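Local coordinates for DUF1881 domain-containing protein (Neurospora crassa, PDB 5Z6D), which is of unknown function but joins a betagamma-crystallin domain bearing a calcium site to an Ig-like domain whose interface renders that site inoperative, at residues 102-105 against 106-109; 149-152 against 153-156; 166-169 against 170-173. The protein carries 1 engineered substitution. All blocks are in the same frame, centred on the assembly; numbering follows the deposited sequence.

Contact 1 of 3, residues 102-105 against 106-109; sequences GGAD and KQYS
Ala104 and Gln107 are the two ends of a type II beta turn that brings the chain into strand 108-112 of the Ig-like domain. They are joined twice. The turn is closed in the usual way by Gln107 N, which donates to Ala104 O at 3.0 Å. A second bond runs the other way and uses the side chain: Ala104 N donates a hydrogen bond to Gln107 OE1 at 2.9 Å, with an N-H...O angle of 154° and the donor tilted somewhat from the amide plane. The turn itself sets Gln107 CB 3.2 Å from Ala104 O; with CG anti to the backbone N (chi1 179°) and the chain beyond it extended, the amide is then carried back along the preceding residues. OE1 ends 3.2 Å from Gly103 CA, an approach made possible by the missing CB of that glycine, since a side chain there would point into the amide. Lys106 holds the third position of the turn with the positive phi that a type II turn requires, and its side chain leads off to a cation-pi contact with Tyr123. One shell further out, the other end of the Gln107 amide is held as well: NE2 bonds to Asp151 OD2 on the neighbouring strand 143-151, so both polar atoms of the amide have partners and its rotation is fixed. Gly103 N is hydrogen-bonded to Asp99 OD2 at the end of strand 91-99. Beneath the glutamine lies Tyr108, with Gln107 CG 4.0 Å above the plane of its ring and displaced toward the rim.

Contact 2 of 3, residues 149-152 against 153-156; sequences VRDE and HSGV
Asp151 OD1 collects two backbone amides of the turn that follows it. Ser154 N makes the sounder bond, at 3.1 Å and 168°, coming from above the carboxylate plane; His153 N, at 2.9 Å, is bent enough to count as weak. The aspartate can do this because its CG stands anti to its own N (chi1 -178°), which swings OD1 over the start of the turn. The arrangement is a beta hairpin between strands 143-151 and 157-168, with Glu152, His153 and Ser154 in right-handed helical conformation and Gly155 in the left-handed one. Asp151 is paired with two successive residues, Gly155 and Val156, a G1 beta bulge. Its two backbone bonds are Gly155 N to Asp151 O, 2.7 Å, and Asp151 N to Val156 O, 2.8 Å. Inside the loop, Ser154 OG lies 3.4 Å from Asp151 CG and accepts a weak bond from Val156 N.

Arg150 grips the bulge separately. Its chain is extended from CG to NE, running past Gly155 O so that NE meets this oxygen at 2.7 Å in a nearly straight bond of 172°. The oxygen sits at the guanidinium edge, in its plane, although the donor stands well above the carbonyl plane; NH2 adds a weak bond to the same atom. The carboxylate thus serves amides that the loop itself leaves pointing inward, while the guanidinium serves a carbonyl of the bulge. Nearby N-H groups would help keep Asp151 ionised, and its negative charge might in turn favour protonation of the His153 imidazole, whose ND1 is not in contact with it.

Contact 3 of 3, residues 166-169 against 170-173; sequences EWNK and DNGE
Asn168 and Glu173 form an antiparallel hydrogen-bonded pair that closes a beta hairpin between strands 157-168 and 173-177, with a four-residue loop and a G1 beta bulge in which Gly172 also faces Asn168. Asn168 N reaches Glu173 O at 2.8 Å, and Glu173 N returns a bond to Asn168 O. From CB outward, the Asn168 side chain spans the mouth of the loop. CB passes 3.6 Å from Glu173 O. With CG anti to the backbone N (chi1 -169°), the amide is brought over the turn, where it stacks on the amide of Asn171, the two planes being only 10° apart. OD1 accepts Asn171 N at 2.9 Å and 162°, pinning the loop from within. ND2, at the far corner, bonds instead to Asp175 OD2 on strand 173-177, so the amide joins the loop to the returning strand.

Trp167 leaves the neighbouring strand position on the other face of the hairpin and lies against the backbone of the bulge. Glu173 O sits over one face of the indole, 3.5 Å above its plane and displaced toward the rim, close to CD2. Further along, CZ2 comes within 3.5 Å of Gly172 C, while Glu138 and Val174 also touch the Trp167 side chain. Replacing the indole by an alanine here is likely to leave Glu173 O and the Gly172 carbonyl without their aromatic cover and to open a gap beside the bulge. The bent Lys169 chain leaves NZ 4.5 Å from Asp170 OD2, too far for an ion pair. Asn168 O also takes a second, weak bond from Gly172 N, short at 2.7 Å but strongly bent.

Overall arrangement
All three contacts belong to one five-stranded antiparallel sheet of the Ig-like domain, following each other along the chain. Contacts 1 and 2 are neighbours, with centres 9 Å apart: Gln107 O receives Glu152 N at 2.7 Å, Ser109 OG and Glu152 OE2 probably share a hydrogen bond, and Gln107 CG packs against His153 ND1. The entry turn of strand 108-112 is thereby fastened to the hairpin that ends strand 143-151. Contact 3 lies at the other end of strand 157-168, its centre about 35 Å from that of contact 2, and repeats the same bulged hairpin closure. None of them reaches the calcium site formed by Asp39, Gln56, Gly79 and Ser81.

Contact 1 of 3, residues 102-105 against 106-109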
# COMPACT_ATOMS: atom_id res chain seq x y z
N GLY A 102 20.17 -12.07 -10.30
CA GLY A 102 20.08 -13.41 -10.85
C GLY A 102 19.48 -14.47 -9.94
O GLY A 102 19.60 -15.66 -10.21
N GLY A 103 18.80 -14.04 -8.88
CA GLY A 103 18.22 -14.98 -7.94
C GLY A 103 16.93 -15.62 -8.41
O GLY A 103 16.31 -15.18 -9.38
N ALA A 104 16.53 -16.68 -7.70
CA ALA A 104 15.25 -17.34 -7.94
C ALA A 104 14.10 -16.46 -7.49
O ALA A 104 14.29 -15.54 -6.69
CB ALA A 104 15.21 -18.69 -7.22
N ASP A 105 12.90 -16.74 -7.99
CA ASP A 105 11.72 -16.07 -7.48
C ASP A 105 11.62 -16.25 -5.98
O ASP A 105 11.78 -17.36 -5.46
CB ASP A 105 10.46 -16.62 -8.15
CG ASP A 105 10.28 -16.10 -9.54
OD1 ASP A 105 11.22 -15.45 -10.05
OD2 ASP A 105 9.20 -16.34 -10.12
N LYS A 106 11.37 -15.14 -5.29
CA LYS A 106 11.20 -15.08 -3.84
C LYS A 106 12.47 -15.45 -3.09
O LYS A 106 12.41 -15.76 -1.91
CB LYS A 106 10.05 -16.00 -3.38
CG LYS A 106 8.74 -15.78 -4.14
CD LYS A 106 7.57 -16.54 -3.51
CE LYS A 106 7.19 -15.95 -2.17
NZ LYS A 106 5.90 -16.50 -1.66
N GLN A 107 13.61 -15.39 -3.76
CA GLN A 107 14.86 -15.68 -3.06
C GLN A 107 15.16 -14.61 -2.01
O GLN A 107 15.74 -14.91 -0.95
CB GLN A 107 16.03 -15.79 -4.03
CG GLN A 107 17.35 -16.09 -3.31
CD GLN A 107 18.49 -16.42 -4.25
OE1 GLN A 107 18.27 -16.87 -5.38
NE2 GLN A 107 19.71 -16.20 -3.79
N TYR A 108 14.78 -13.37 -2.29
CA TYR A 108 15.03 -12.27 -1.37
C TYR A 108 13.74 -11.71 -0.85
O TYR A 108 12.72 -11.73 -1.55
CB TYR A 108 15.85 -11.16 -2.05
CG TYR A 108 17.19 -11.66 -2.53
CD1 TYR A 108 18.24 -11.82 -1.64
CD2 TYR A 108 17.41 -11.97 -3.87
CE1 TYR A 108 19.48 -12.29 -2.07
CE2 TYR A 108 18.64 -12.44 -4.31
CZ TYR A 108 19.67 -12.60 -3.40
OH TYR A 108 20.90 -13.05 -3.81
N SER A 109 13.77 -11.24 0.39
CA SER A 109 12.62 -10.54 0.96
C SER A 109 13.01 -9.14 1.37
O SER A 109 14.15 -8.89 1.81
CB SER A 109 12.04 -11.30 2.15
OG SER A 109 12.98 -11.44 3.21

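Contact 2 of 3, residues 149-152 against 153-156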
# COMPACT_ATOMS: atom_id res chain seq x y z
N VAL A 149 16.48 -6.45 4.36
CA VAL A 149 16.66 -7.21 3.14
C VAL A 149 17.35 -8.51 3.46
O VAL A 149 18.51 -8.50 3.94
CB VAL A 149 17.50 -6.48 2.10
CG1 VAL A 149 17.54 -7.30 0.80
CG2 VAL A 149 16.94 -5.07 1.85
N ARG A 150 16.66 -9.62 3.19
CA ARG A 150 17.16 -10.93 3.58
C ARG A 150 17.22 -11.89 2.41
O ARG A 150 16.36 -11.85 1.53
CB ARG A 150 16.27 -11.52 4.68
CG ARG A 150 16.90 -12.66 5.42
CD ARG A 150 15.88 -13.29 6.35
NE ARG A 150 16.48 -14.32 7.19
CZ ARG A 150 15.78 -15.13 7.98
NH1 ARG A 150 14.45 -15.03 8.02
NH2 ARG A 150 16.40 -16.04 8.72
N ASP A 151 18.23 -12.75 2.38
CA ASP A 151 18.22 -13.89 1.46
C ASP A 151 17.45 -15.00 2.17
O ASP A 151 17.91 -15.53 3.17
CB ASP A 151 19.64 -14.33 1.09
CG ASP A 151 19.66 -15.49 0.08
OD1 ASP A 151 18.87 -16.44 0.21
OD2 ASP A 151 20.49 -15.45 -0.85
N GLU A 152 16.29 -15.35 1.64
CA GLU A 152 15.38 -16.28 2.30
C GLU A 152 15.88 -17.72 2.26
O GLU A 152 15.51 -18.54 3.10
CB GLU A 152 13.99 -16.20 1.67
CG GLU A 152 13.27 -14.91 1.98
CD GLU A 152 12.69 -14.89 3.38
OE1 GLU A 152 12.16 -15.93 3.82
OE2 GLU A 152 12.75 -13.83 4.04
N HIS A 153 16.69 -18.03 1.26
CA HIS A 153 17.24 -19.38 1.14
C HIS A 153 18.26 -19.59 2.25
O HIS A 153 18.13 -20.50 3.07
CB HIS A 153 17.89 -19.58 -0.22
CG HIS A 153 16.93 -19.49 -1.37
ND1 HIS A 153 17.34 -19.51 -2.68
CD2 HIS A 153 15.58 -19.39 -1.39
CE1 HIS A 153 16.28 -19.42 -3.47
NE2 HIS A 153 15.20 -19.35 -2.71
N SER A 154 19.27 -18.73 2.27
CA SER A 154 20.37 -18.87 3.21
C SER A 154 20.00 -18.36 4.61
O SER A 154 20.51 -18.86 5.61
CB SER A 154 21.61 -18.13 2.69
OG SER A 154 21.44 -16.72 2.67
N GLY A 155 19.10 -17.38 4.68
CA GLY A 155 18.68 -16.80 5.94
C GLY A 155 19.46 -15.55 6.28
O GLY A 155 19.13 -14.84 7.23
N VAL A 156 20.50 -15.29 5.50
CA VAL A 156 21.43 -14.19 5.73
C VAL A 156 20.87 -12.83 5.35
O VAL A 156 20.32 -12.66 4.26
CB VAL A 156 22.74 -14.41 4.95
CG1 VAL A 156 23.76 -13.33 5.30
CG2 VAL A 156 23.31 -15.80 5.25

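Contact 3 of 3, residues 166-169 against 170-173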
# COMPACT_ATOMS: atom_id res chain seq x y z
N GLU A 166 8.90 11.61 2.01
CA GLU A 166 8.52 12.99 2.27
C GLU A 166 7.62 13.49 1.16
O GLU A 166 7.70 13.01 0.04
CB GLU A 166 9.76 13.90 2.41
CG GLU A 166 10.55 14.12 1.14
CD GLU A 166 11.71 15.08 1.34
OE1 GLU A 166 11.99 15.45 2.50
OE2 GLU A 166 12.35 15.47 0.34
N TRP A 167 6.74 14.43 1.48
CA TRP A 167 5.90 15.02 0.46
C TRP A 167 6.67 16.04 -0.36
O TRP A 167 7.35 16.91 0.20
CB TRP A 167 4.66 15.68 1.07
CG TRP A 167 3.69 16.08 0.02
CD1 TRP A 167 3.57 17.30 -0.58
CD2 TRP A 167 2.70 15.24 -0.60
NE1 TRP A 167 2.57 17.28 -1.52
CE2 TRP A 167 2.02 16.02 -1.55
CE3 TRP A 167 2.32 13.90 -0.43
CZ2 TRP A 167 0.98 15.51 -2.33
CZ3 TRP A 167 1.29 13.40 -1.20
CH2 TRP A 167 0.63 14.20 -2.15
N ASN A 168 6.58 15.91 -1.67
CA ASN A 168 7.14 16.86 -2.62
C ASN A 168 6.06 17.83 -3.07
O ASN A 168 5.17 17.46 -3.86
CB ASN A 168 7.75 16.14 -3.82
CG ASN A 168 8.58 17.06 -4.69
OD1 ASN A 168 8.07 18.04 -5.22
ND2 ASN A 168 9.86 16.74 -4.83
N LYS A 169 6.13 19.05 -2.54
CA LYS A 169 5.11 20.07 -2.75
C LYS A 169 5.12 20.57 -4.19
O LYS A 169 4.07 20.90 -4.75
CB LYS A 169 5.31 21.24 -1.79
CG LYS A 169 5.69 20.83 -0.37
CD LYS A 169 5.87 22.03 0.54
CE LYS A 169 6.87 23.02 -0.04
NZ LYS A 169 8.21 22.39 -0.30
N ASP A 170 6.31 20.62 -4.78
CA ASP A 170 6.47 21.05 -6.16
C ASP A 170 5.68 20.16 -7.11
O ASP A 170 4.88 20.65 -7.91
CB ASP A 170 7.95 21.04 -6.56
CG ASP A 170 8.85 21.65 -5.50
OD1 ASP A 170 9.26 22.82 -5.66
OD2 ASP A 170 9.16 20.96 -4.50
N ASN A 171 5.90 18.86 -7.00
CA ASN A 171 5.32 17.88 -7.91
C ASN A 171 4.01 17.29 -7.40
O ASN A 171 3.30 16.61 -8.14
CB ASN A 171 6.31 16.75 -8.17
CG ASN A 171 7.68 17.26 -8.59
OD1 ASN A 171 7.79 18.28 -9.26
ND2 ASN A 171 8.73 16.55 -8.18
N GLY A 172 3.68 17.56 -6.14
CA GLY A 172 2.51 16.99 -5.50
C GLY A 172 2.64 15.48 -5.43
O GLY A 172 1.69 14.75 -5.71
N GLU A 173 3.83 15.02 -5.06
CA GLU A 173 4.11 13.57 -5.09
C GLU A 173 4.68 13.11 -3.76
O GLU A 173 5.02 13.92 -2.92
CB GLU A 173 5.10 13.22 -6.20
CG GLU A 173 4.50 13.13 -7.59
CD GLU A 173 5.55 12.81 -8.65
OE1 GLU A 173 6.73 13.14 -8.43
OE2 GLU A 173 5.18 12.24 -9.69